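Local coordinates for DUF3845 domain-containing protein (Bacteroides thetaiotaomicron VPI-5482, PDB 3GF6) that is of unknown function but is a bacterial lipoprotein with an all-beta fold of antiparallel sheets, at residues G11-E16 with F154-G159; A32-E37 with A73-V78; L122-D127 with R201-R206. All blocks are in the same frame, centred on the assembly; numbering follows the deposited sequence. Where two conformers were deposited one is given.

Overall arrangement
Near the N terminus, strand 14-16 begins contact 1, which closes its loop 138 residues later, where it pairs with strand 153-158. Contact 2 lies wholly within that span: strand 29-35 is met by the loop at 73-78. Contact 3 opens later, at 122-127, and closes at 201-206, beyond the end of contact 1, so these two cross along the chain, whereas contacts 2 and 3 follow in series. Contact 1 belongs to one antiparallel sheet. Contact 3 joins strand 112-123 to strand 203-219 in the other, which contact 2 also reaches through strand 29-35, a neighbour of 203-219, although their centres are about 28 Å apart. Contacts 1 and 2 lie on opposite sides of the chain's centre.

Contact 1. Residues G11-E16 with F154-G159; sequences GDVDIE and FMCKGG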
loop_
_atom_site.group_PDB
_atom_site.type_symbol
_atom_site.label_atom_id
_atom_site.label_comp_id
_atom_site.label_asym_id
_atom_site.label_seq_id
_atom_site.Cartn_x
_atom_site.Cartn_y
_atom_site.Cartn_z
ATOM N N GLY A 11 -5.424 6.955 11.369
ATOM C CA GLY A 11 -6.777 7.386 11.124
ATOM C C GLY A 11 -6.943 8.203 9.849
ATOM O O GLY A 11 -6.451 7.834 8.780
ATOM N N ASP A 12 -7.634 9.344 9.979
ATOM C CA ASP A 12 -7.906 10.205 8.821
ATOM C C ASP A 12 -6.703 11.097 8.546
ATOM O O ASP A 12 -6.674 12.276 8.874
ATOM C CB ASP A 12 -9.190 10.998 9.025
ATOM C CG ASP A 12 -10.396 10.100 9.326
ATOM O OD1 ASP A 12 -10.510 8.979 8.742
ATOM O OD2 ASP A 12 -11.237 10.531 10.154
ATOM N N VAL A 13 -5.677 10.494 7.964
ATOM C CA VAL A 13 -4.409 11.145 7.787
ATOM C C VAL A 13 -4.196 11.377 6.293
ATOM O O VAL A 13 -4.515 10.525 5.469
ATOM C CB VAL A 13 -3.259 10.309 8.356
ATOM C CG1 VAL A 13 -1.932 10.852 7.899
ATOM C CG2 VAL A 13 -3.343 10.280 9.850
ATOM N N ASP A 14 -3.667 12.541 5.966
ATOM C CA ASP A 14 -3.327 12.879 4.591
ATOM C C ASP A 14 -1.985 13.616 4.563
ATOM O O ASP A 14 -1.928 14.852 4.763
ATOM C CB ASP A 14 -4.422 13.752 3.985
ATOM C CG ASP A 14 -4.269 13.925 2.507
ATOM O OD1 ASP A 14 -3.214 13.559 1.950
ATOM O OD2 ASP A 14 -5.219 14.449 1.884
ATOM N N ILE A 15 -0.928 12.841 4.345
ATOM C CA ILE A 15 0.456 13.310 4.244
ATOM C C ILE A 15 0.936 13.184 2.802
ATOM O O ILE A 15 0.844 12.086 2.208
ATOM C CB ILE A 15 1.389 12.417 5.126
ATOM C CG1 ILE A 15 1.100 12.643 6.614
ATOM C CG2 ILE A 15 2.873 12.664 4.833
ATOM C CD1 ILE A 15 1.455 11.445 7.488
ATOM N N GLU A 16 1.448 14.269 2.233
ATOM C CA GLU A 16 2.098 14.216 0.912
ATOM C C GLU A 16 3.357 15.046 0.957
ATOM O O GLU A 16 3.289 16.221 1.308
ATOM C CB GLU A 16 1.184 14.765 -0.190
ATOM C CG GLU A 16 0.229 13.767 -0.788
ATOM C CD GLU A 16 -0.477 14.290 -2.045
ATOM O OE1 GLU A 16 0.200 14.813 -2.978
ATOM O OE2 GLU A 16 -1.720 14.190 -2.074
ATOM N N PHE A 154 6.464 9.404 2.112
ATOM C CA PHE A 154 6.228 10.283 0.950
ATOM C C PHE A 154 4.724 10.545 0.744
ATOM O O PHE A 154 4.315 11.643 0.369
ATOM C CB PHE A 154 6.849 9.686 -0.328
ATOM C CG PHE A 154 8.346 9.434 -0.236
ATOM C CD1 PHE A 154 9.181 10.282 0.478
ATOM C CD2 PHE A 154 8.902 8.283 -0.816
ATOM C CE1 PHE A 154 10.554 10.022 0.572
ATOM C CE2 PHE A 154 10.259 8.022 -0.714
ATOM C CZ PHE A 154 11.080 8.888 -0.024
HETATM N N MSE A 155 3.912 9.508 0.984
HETATM C CA MSE A 155 2.468 9.588 0.838
HETATM C C MSE A 155 1.862 8.699 1.893
HETATM O O MSE A 155 2.249 7.531 2.070
HETATM C CB MSE A 155 1.974 9.132 -0.548
HETATM C CG MSE A 155 0.502 9.455 -0.837
HETATM SE SE MSE A 155 -0.327 8.197 -2.064
HETATM C CE MSE A 155 -0.448 6.609 -0.905
ATOM N N CYS A 156 0.899 9.248 2.609
ATOM C CA CYS A 156 0.159 8.468 3.596
ATOM C C CYS A 156 -1.283 8.952 3.575
ATOM O O CYS A 156 -1.554 10.105 3.893
ATOM C CB CYS A 156 0.762 8.628 5.008
ATOM S SG CYS A 156 -0.042 7.579 6.240
ATOM N N LYS A 157 -2.190 8.071 3.187
ATOM C CA LYS A 157 -3.613 8.373 3.098
ATOM C C LYS A 157 -4.407 7.301 3.823
ATOM O O LYS A 157 -4.476 6.128 3.395
ATOM C CB LYS A 157 -4.096 8.550 1.651
ATOM C CG LYS A 157 -3.563 9.836 0.988
ATOM C CD LYS A 157 -3.814 9.879 -0.488
ATOM C CE LYS A 157 -3.024 11.054 -1.140
ATOM N NZ LYS A 157 -3.331 12.453 -0.655
ATOM N N GLY A 158 -4.989 7.708 4.942
ATOM C CA GLY A 158 -5.794 6.821 5.773
ATOM C C GLY A 158 -7.234 7.208 5.997
ATOM O O GLY A 158 -7.652 8.374 5.866
ATOM N N GLY A 159 -8.023 6.217 6.344
ATOM C CA GLY A 159 -9.400 6.466 6.790
ATOM C C GLY A 159 -10.178 7.194 5.706
ATOM O O GLY A 159 -10.077 6.841 4.517
#
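The side chain of K157 runs alongside that of D14 over the same face of the sheet and carries its ammonium between two carboxylates. NZ is 2.8 Å from D14 OD1, reached on the syn side but 31° out of the carboxylate plane, and also 2.8 Å from E16 OE2, reached on the anti side and nearer that plane. The lysine chain is extended until its last torsion (chi4 -60°), where the bend turns NZ over to strand 14-16, between the two acids; the other oxygen, E16 OE1, has a long, weak ion pair with R180. Were K157 cut back to an alanine, the neighbouring carboxylates of D14 and E16, on one face of the strand, would probably be left without the cation that now offsets their charges.

The backbones follow antiparallel beta register. I15 and C156 form a hydrogen-bonded pair, with I15 N donating to C156 O at 2.8 Å and C156 N returning the bond to I15 O; G158 N then reaches V13 O at 2.9 Å. On the face opposite the salt bridges, V13 CG1 comes within 4.1 Å of C156 SG. Just ahead of the strand, D12 centres an inverse gamma turn, and its OD1 approaches G159 CA to 3.4 Å while bonding to M160 N.

Strand 14-16 is thus laid along one side of strand 153-158, whose other side pairs with strand 129-139. A classic beta bulge places F154 and selenomethionine M155 opposite L138, and M155 reaches on to I176 and Y178 of strand 171-183.

Contact 2. Residues A32-E37 with A73-V78; sequences ARSFNE and ADFNGV
F75 directs its CA-CB bond toward A32-E37. Its first torsion (chi1 69°) tucks CG between its own backbone N and carbonyl carbon, placing the ring beside A32, and the second (chi2 -71°) turns the flat of the ring to the methyl. That methyl sits almost exactly over the middle: A32 CB is 3.6 Å from the F75 ring centroid and only 4° off the ring normal, a CH-pi contact in which all six carbons are at similar range. CD1 is accordingly 3.8 Å from A32 CB. One step further out, CE1 is 3.5 Å from R33 O, which lies at the ring edge and in its plane. At the tip, CZ meets S34 CB at 3.7 Å, from a direction that is oblique to the ring.

The turn that carries the phenylalanine is type I, from F75 to V78, closed by V78 N bonding to F75 O at 3.2 Å. At G77 a side chain would run into F75 CE2, so the glycine lets the ring fold back over its own turn. S34 OG makes at most a weak, doubtful bond to G77 O in the conformer described; its stronger partner is N65. F215 of strand 203-219 and I102 also pack on F75, setting the ring against the sheet.

Polar anchors such as the D74-K68 salt bridge also hold the loop, but across this contact the attraction is probably mostly dispersion and fit. R33 O, in the plane of the ring at its weakly positive C-H rim, would add a modest electrostatic share.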
loop_
_atom_site.group_PDB
_atom_site.type_symbol
_atom_site.label_atom_id
_atom_site.label_comp_id
_atom_site.label_asym_id
_atom_site.label_seq_id
_atom_site.Cartn_x
_atom_site.Cartn_y
_atom_site.Cartn_z
ATOM N N ALA A 32 10.480 2.330 -13.933
ATOM C CA ALA A 32 9.479 1.303 -13.611
ATOM C C ALA A 32 8.081 1.865 -13.931
ATOM O O ALA A 32 7.789 3.078 -13.742
ATOM C CB ALA A 32 9.571 0.822 -12.135
ATOM N N ARG A 33 7.256 0.977 -14.453
ATOM C CA ARG A 33 5.857 1.261 -14.757
ATOM C C ARG A 33 5.077 -0.031 -14.774
ATOM O O ARG A 33 5.468 -1.019 -15.434
ATOM C CB ARG A 33 5.717 1.984 -16.104
ATOM C CG ARG A 33 4.261 2.069 -16.639
ATOM C CD ARG A 33 4.134 3.031 -17.820
ATOM N NE ARG A 33 2.751 3.034 -18.278
ATOM C CZ ARG A 33 2.294 2.447 -19.378
ATOM N NH1 ARG A 33 3.110 1.811 -20.212
ATOM N NH2 ARG A 33 0.998 2.511 -19.651
ATOM N N SER A 34 3.986 -0.020 -14.010
ATOM C CA SER A 34 2.988 -1.081 -14.029
ATOM C C SER A 34 1.598 -0.471 -14.188
ATOM O O SER A 34 1.340 0.652 -13.744
ATOM C CB SER A 34 3.056 -1.943 -12.759
ATOM O OG SER A 34 2.716 -1.204 -11.593
ATOM N N PHE A 35 0.697 -1.232 -14.798
ATOM C CA PHE A 35 -0.654 -0.789 -15.056
ATOM C C PHE A 35 -1.564 -2.000 -15.264
ATOM O O PHE A 35 -1.154 -3.155 -15.060
ATOM C CB PHE A 35 -0.690 0.182 -16.246
ATOM C CG PHE A 35 -0.198 -0.401 -17.528
ATOM C CD1 PHE A 35 1.164 -0.419 -17.806
ATOM C CD2 PHE A 35 -1.090 -0.904 -18.469
ATOM C CE1 PHE A 35 1.635 -0.975 -19.029
ATOM C CE2 PHE A 35 -0.628 -1.435 -19.682
ATOM C CZ PHE A 35 0.736 -1.462 -19.955
ATOM N N ASN A 36 -2.800 -1.730 -15.659
ATOM C CA ASN A 36 -3.799 -2.793 -15.770
ATOM C C ASN A 36 -4.675 -2.583 -16.995
ATOM O O ASN A 36 -4.899 -1.447 -17.419
ATOM C CB ASN A 36 -4.698 -2.802 -14.540
ATOM C CG ASN A 36 -3.962 -3.132 -13.238
ATOM O OD1 ASN A 36 -3.711 -4.314 -12.898
ATOM N ND2 ASN A 36 -3.683 -2.102 -12.478
ATOM N N GLU A 37 -5.189 -3.691 -17.530
ATOM C CA GLU A 37 -6.135 -3.681 -18.643
ATOM C C GLU A 37 -7.535 -4.046 -18.202
ATOM O O GLU A 37 -8.490 -3.849 -18.937
ATOM C CB GLU A 37 -5.678 -4.634 -19.747
ATOM C CG GLU A 37 -4.350 -4.207 -20.411
ATOM C CD GLU A 37 -3.867 -5.207 -21.455
ATOM O OE1 GLU A 37 -4.682 -6.020 -21.910
ATOM O OE2 GLU A 37 -2.681 -5.188 -21.794
ATOM N N ALA A 73 12.801 -2.790 -16.627
ATOM C CA ALA A 73 13.168 -4.013 -15.923
ATOM C C ALA A 73 11.992 -4.559 -15.111
ATOM O O ALA A 73 11.180 -3.795 -14.612
ATOM C CB ALA A 73 14.333 -3.739 -14.956
ATOM N N ASP A 74 11.942 -5.875 -14.944
ATOM C CA ASP A 74 11.023 -6.470 -13.983
ATOM C C ASP A 74 11.176 -5.842 -12.616
ATOM O O ASP A 74 12.285 -5.526 -12.195
ATOM C CB ASP A 74 11.289 -7.959 -13.826
ATOM C CG ASP A 74 10.894 -8.768 -15.049
ATOM O OD1 ASP A 74 10.295 -8.223 -16.015
ATOM O OD2 ASP A 74 11.180 -9.987 -14.999
ATOM N N PHE A 75 10.058 -5.666 -11.920
ATOM C CA PHE A 75 10.094 -5.147 -10.545
ATOM C C PHE A 75 8.959 -5.741 -9.757
ATOM O O PHE A 75 7.998 -6.260 -10.334
ATOM C CB PHE A 75 10.139 -3.607 -10.490
ATOM C CG PHE A 75 8.863 -2.884 -10.938
ATOM C CD1 PHE A 75 8.472 -2.860 -12.273
ATOM C CD2 PHE A 75 8.084 -2.177 -10.016
ATOM C CE1 PHE A 75 7.326 -2.149 -12.669
ATOM C CE2 PHE A 75 6.923 -1.496 -10.397
ATOM C CZ PHE A 75 6.542 -1.493 -11.726
ATOM N N ASN A 76 9.030 -5.618 -8.433
ATOM C CA ASN A 76 8.055 -6.270 -7.555
ATOM C C ASN A 76 6.670 -5.708 -7.603
ATOM O O ASN A 76 5.763 -6.320 -7.089
ATOM C CB ASN A 76 8.521 -6.244 -6.101
ATOM C CG ASN A 76 9.830 -7.000 -5.885
ATOM O OD1 ASN A 76 10.179 -7.930 -6.635
ATOM N ND2 ASN A 76 10.555 -6.617 -4.828
ATOM N N GLY A 77 6.475 -4.549 -8.220
ATOM C CA GLY A 77 5.164 -3.993 -8.380
ATOM C C GLY A 77 4.344 -4.586 -9.506
ATOM O O GLY A 77 3.251 -4.113 -9.770
ATOM N N VAL A 78 4.891 -5.596 -10.187
ATOM C CA VAL A 78 4.184 -6.300 -11.257
ATOM C C VAL A 78 3.638 -7.611 -10.746
ATOM O O VAL A 78 4.379 -8.450 -10.227
ATOM C CB VAL A 78 5.108 -6.562 -12.463
ATOM C CG1 VAL A 78 4.346 -7.349 -13.593
ATOM C CG2 VAL A 78 5.697 -5.248 -12.963
#

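Contact 3. Residues L122-D127 with R201-R206; sequences LLVSGD and RENRVR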
loop_
_atom_site.group_PDB
_atom_site.type_symbol
_atom_site.label_atom_id
_atom_site.label_comp_id
_atom_site.label_asym_id
_atom_site.label_seq_id
_atom_site.Cartn_x
_atom_site.Cartn_y
_atom_site.Cartn_z
ATOM N N LEU A 122 -11.743 -2.210 -0.689
ATOM C CA LEU A 122 -11.559 -3.222 0.342
ATOM C C LEU A 122 -12.933 -3.614 0.871
ATOM O O LEU A 122 -13.734 -2.755 1.212
ATOM C CB LEU A 122 -10.708 -2.670 1.490
ATOM C CG LEU A 122 -10.447 -3.584 2.694
ATOM C CD1 LEU A 122 -9.617 -4.824 2.350
ATOM C CD2 LEU A 122 -9.772 -2.759 3.800
ATOM N N LEU A 123 -13.187 -4.921 0.901
ATOM C CA LEU A 123 -14.412 -5.483 1.488
ATOM C C LEU A 123 -14.132 -6.634 2.442
ATOM O O LEU A 123 -13.580 -7.670 2.015
ATOM C CB LEU A 123 -15.361 -6.042 0.399
ATOM C CG LEU A 123 -15.698 -5.144 -0.780
ATOM C CD1 LEU A 123 -14.621 -5.304 -1.871
ATOM C CD2 LEU A 123 -17.154 -5.442 -1.343
ATOM N N VAL A 124 -14.595 -6.501 3.700
ATOM C CA VAL A 124 -14.755 -7.673 4.582
ATOM C C VAL A 124 -15.987 -8.460 4.206
ATOM O O VAL A 124 -16.921 -7.910 3.596
ATOM C CB VAL A 124 -14.890 -7.313 6.098
ATOM C CG1 VAL A 124 -13.939 -6.250 6.461
ATOM C CG2 VAL A 124 -16.318 -6.889 6.442
ATOM N N SER A 125 -16.007 -9.750 4.550
ATOM C CA SER A 125 -17.145 -10.596 4.188
ATOM C C SER A 125 -18.086 -10.666 5.358
ATOM O O SER A 125 -17.643 -10.703 6.510
ATOM C CB SER A 125 -16.709 -12.012 3.772
ATOM O OG SER A 125 -15.929 -11.936 2.584
ATOM N N GLY A 126 -19.386 -10.690 5.057
ATOM C CA GLY A 126 -20.401 -10.884 6.096
ATOM C C GLY A 126 -20.503 -9.677 7.025
ATOM O O GLY A 126 -20.087 -8.566 6.655
ATOM N N ASP A 127 -21.038 -9.900 8.227
ATOM C CA ASP A 127 -21.400 -8.799 9.155
ATOM C C ASP A 127 -20.800 -8.876 10.561
ATOM O O ASP A 127 -21.224 -8.155 11.450
ATOM C CB ASP A 127 -22.915 -8.712 9.279
ATOM C CG ASP A 127 -23.522 -10.002 9.729
ATOM O OD1 ASP A 127 -22.872 -10.711 10.532
ATOM O OD2 ASP A 127 -24.642 -10.314 9.274
ATOM N N ARG A 201 -12.750 -15.550 14.286
ATOM C CA ARG A 201 -11.329 -15.863 14.228
ATOM C C ARG A 201 -10.764 -15.588 12.844
ATOM O O ARG A 201 -9.582 -15.339 12.708
ATOM C CB ARG A 201 -11.166 -17.360 14.546
ATOM C CG ARG A 201 -9.787 -17.883 14.811
ATOM C CD ARG A 201 -9.167 -18.421 13.535
ATOM N NE ARG A 201 -7.757 -18.744 13.660
ATOM C CZ ARG A 201 -7.292 -19.976 13.717
ATOM N NH1 ARG A 201 -8.130 -21.006 13.700
ATOM N NH2 ARG A 201 -5.991 -20.193 13.799
ATOM N N GLU A 202 -11.593 -15.680 11.806
ATOM C CA GLU A 202 -11.103 -15.469 10.434
ATOM C C GLU A 202 -12.071 -14.618 9.643
ATOM O O GLU A 202 -13.217 -14.450 10.045
ATOM C CB GLU A 202 -10.913 -16.816 9.726
ATOM C CG GLU A 202 -12.198 -17.612 9.481
ATOM C CD GLU A 202 -12.678 -18.398 10.699
ATOM O OE1 GLU A 202 -11.936 -19.279 11.177
ATOM O OE2 GLU A 202 -13.798 -18.136 11.173
ATOM N N ASN A 203 -11.606 -14.109 8.504
ATOM C CA ASN A 203 -12.512 -13.465 7.569
ATOM C C ASN A 203 -12.038 -13.607 6.143
ATOM O O ASN A 203 -10.844 -13.556 5.866
ATOM C CB ASN A 203 -12.694 -11.985 7.851
ATOM C CG ASN A 203 -13.887 -11.408 7.077
ATOM O OD1 ASN A 203 -13.715 -10.466 6.282
ATOM N ND2 ASN A 203 -15.089 -12.035 7.249
ATOM N N ARG A 204 -12.996 -13.718 5.235
ATOM C CA ARG A 204 -12.675 -13.744 3.830
ATOM C C ARG A 204 -12.546 -12.310 3.386
ATOM O O ARG A 204 -13.535 -11.596 3.317
ATOM C CB ARG A 204 -13.795 -14.425 3.077
ATOM C CG ARG A 204 -13.572 -14.505 1.591
ATOM C CD ARG A 204 -14.845 -14.728 0.879
ATOM N NE ARG A 204 -14.649 -14.751 -0.562
ATOM C CZ ARG A 204 -15.637 -14.987 -1.420
ATOM N NH1 ARG A 204 -16.872 -15.264 -0.987
ATOM N NH2 ARG A 204 -15.395 -14.973 -2.713
ATOM N N VAL A 205 -11.330 -11.880 3.070
ATOM C CA VAL A 205 -11.074 -10.491 2.714
ATOM C C VAL A 205 -10.942 -10.339 1.188
ATOM O O VAL A 205 -10.210 -11.117 0.516
ATOM C CB VAL A 205 -9.768 -9.967 3.378
ATOM C CG1 VAL A 205 -9.459 -8.526 2.952
ATOM C CG2 VAL A 205 -9.878 -10.062 4.932
ATOM N N ARG A 206 -11.626 -9.350 0.634
ATOM C CA ARG A 206 -11.515 -9.067 -0.801
ATOM C C ARG A 206 -10.970 -7.680 -1.030
ATOM O O ARG A 206 -11.307 -6.750 -0.296
ATOM C CB ARG A 206 -12.873 -9.261 -1.487
ATOM C CG ARG A 206 -13.166 -10.729 -1.754
ATOM C CD ARG A 206 -14.411 -10.962 -2.512
ATOM N NE ARG A 206 -15.556 -10.448 -1.802
ATOM C CZ ARG A 206 -16.752 -10.236 -2.342
ATOM N NH1 ARG A 206 -16.996 -10.497 -3.628
ATOM N NH2 ARG A 206 -17.717 -9.740 -1.578
HETATM O O HOH W 1 -15.293 -9.849 1.226
HETATM O O HOH W 2 -18.153 -8.876 1.026
#
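S125 meets the carboxamide of N203 with both backbone polar atoms. S125 N donates to N203 OD1 at 3.0 Å, in the carbonyl plane and on a lone pair, while N203 ND2 donates to S125 O, also at 3.0 Å, though the oxygen lies 16° out of the amide plane. CG of N203 stands anti to its backbone N (chi1 -167°), which reaches the amide out to this loop; both of its polar ends are thereby engaged, as a backbone peptide might be. S125 OG also donates to R204 O, at an unusually short 2.5 Å that leaves the exact geometry doubtful.

Two residues on from R204 the pairing is regular: L123 and R206 form an antiparallel hydrogen-bonded pair, L123 N to R206 O and R206 N to L123 O, each 2.9 Å. This joins strand 112-123 to strand 203-219 within an antiparallel sheet of an all-beta fold whose family is grouped with the C1q/TNF proteins. Beside this pair L122 CD1 packs 3.8 Å from V205 CG1, with L196 against V205.

Two waters extend the network. Water 1 donates to L123 O, giving that carbonyl a second bond, and to S125 OG, and accepts from R206 NE. Water 2 donates to V124 O and accepts from R206 NH2, which is 2.8 Å from the water oxygen; both waters lie in the guanidinium plane at its edge. R204, by contrast, turns its charged end away to a salt bridge with D43.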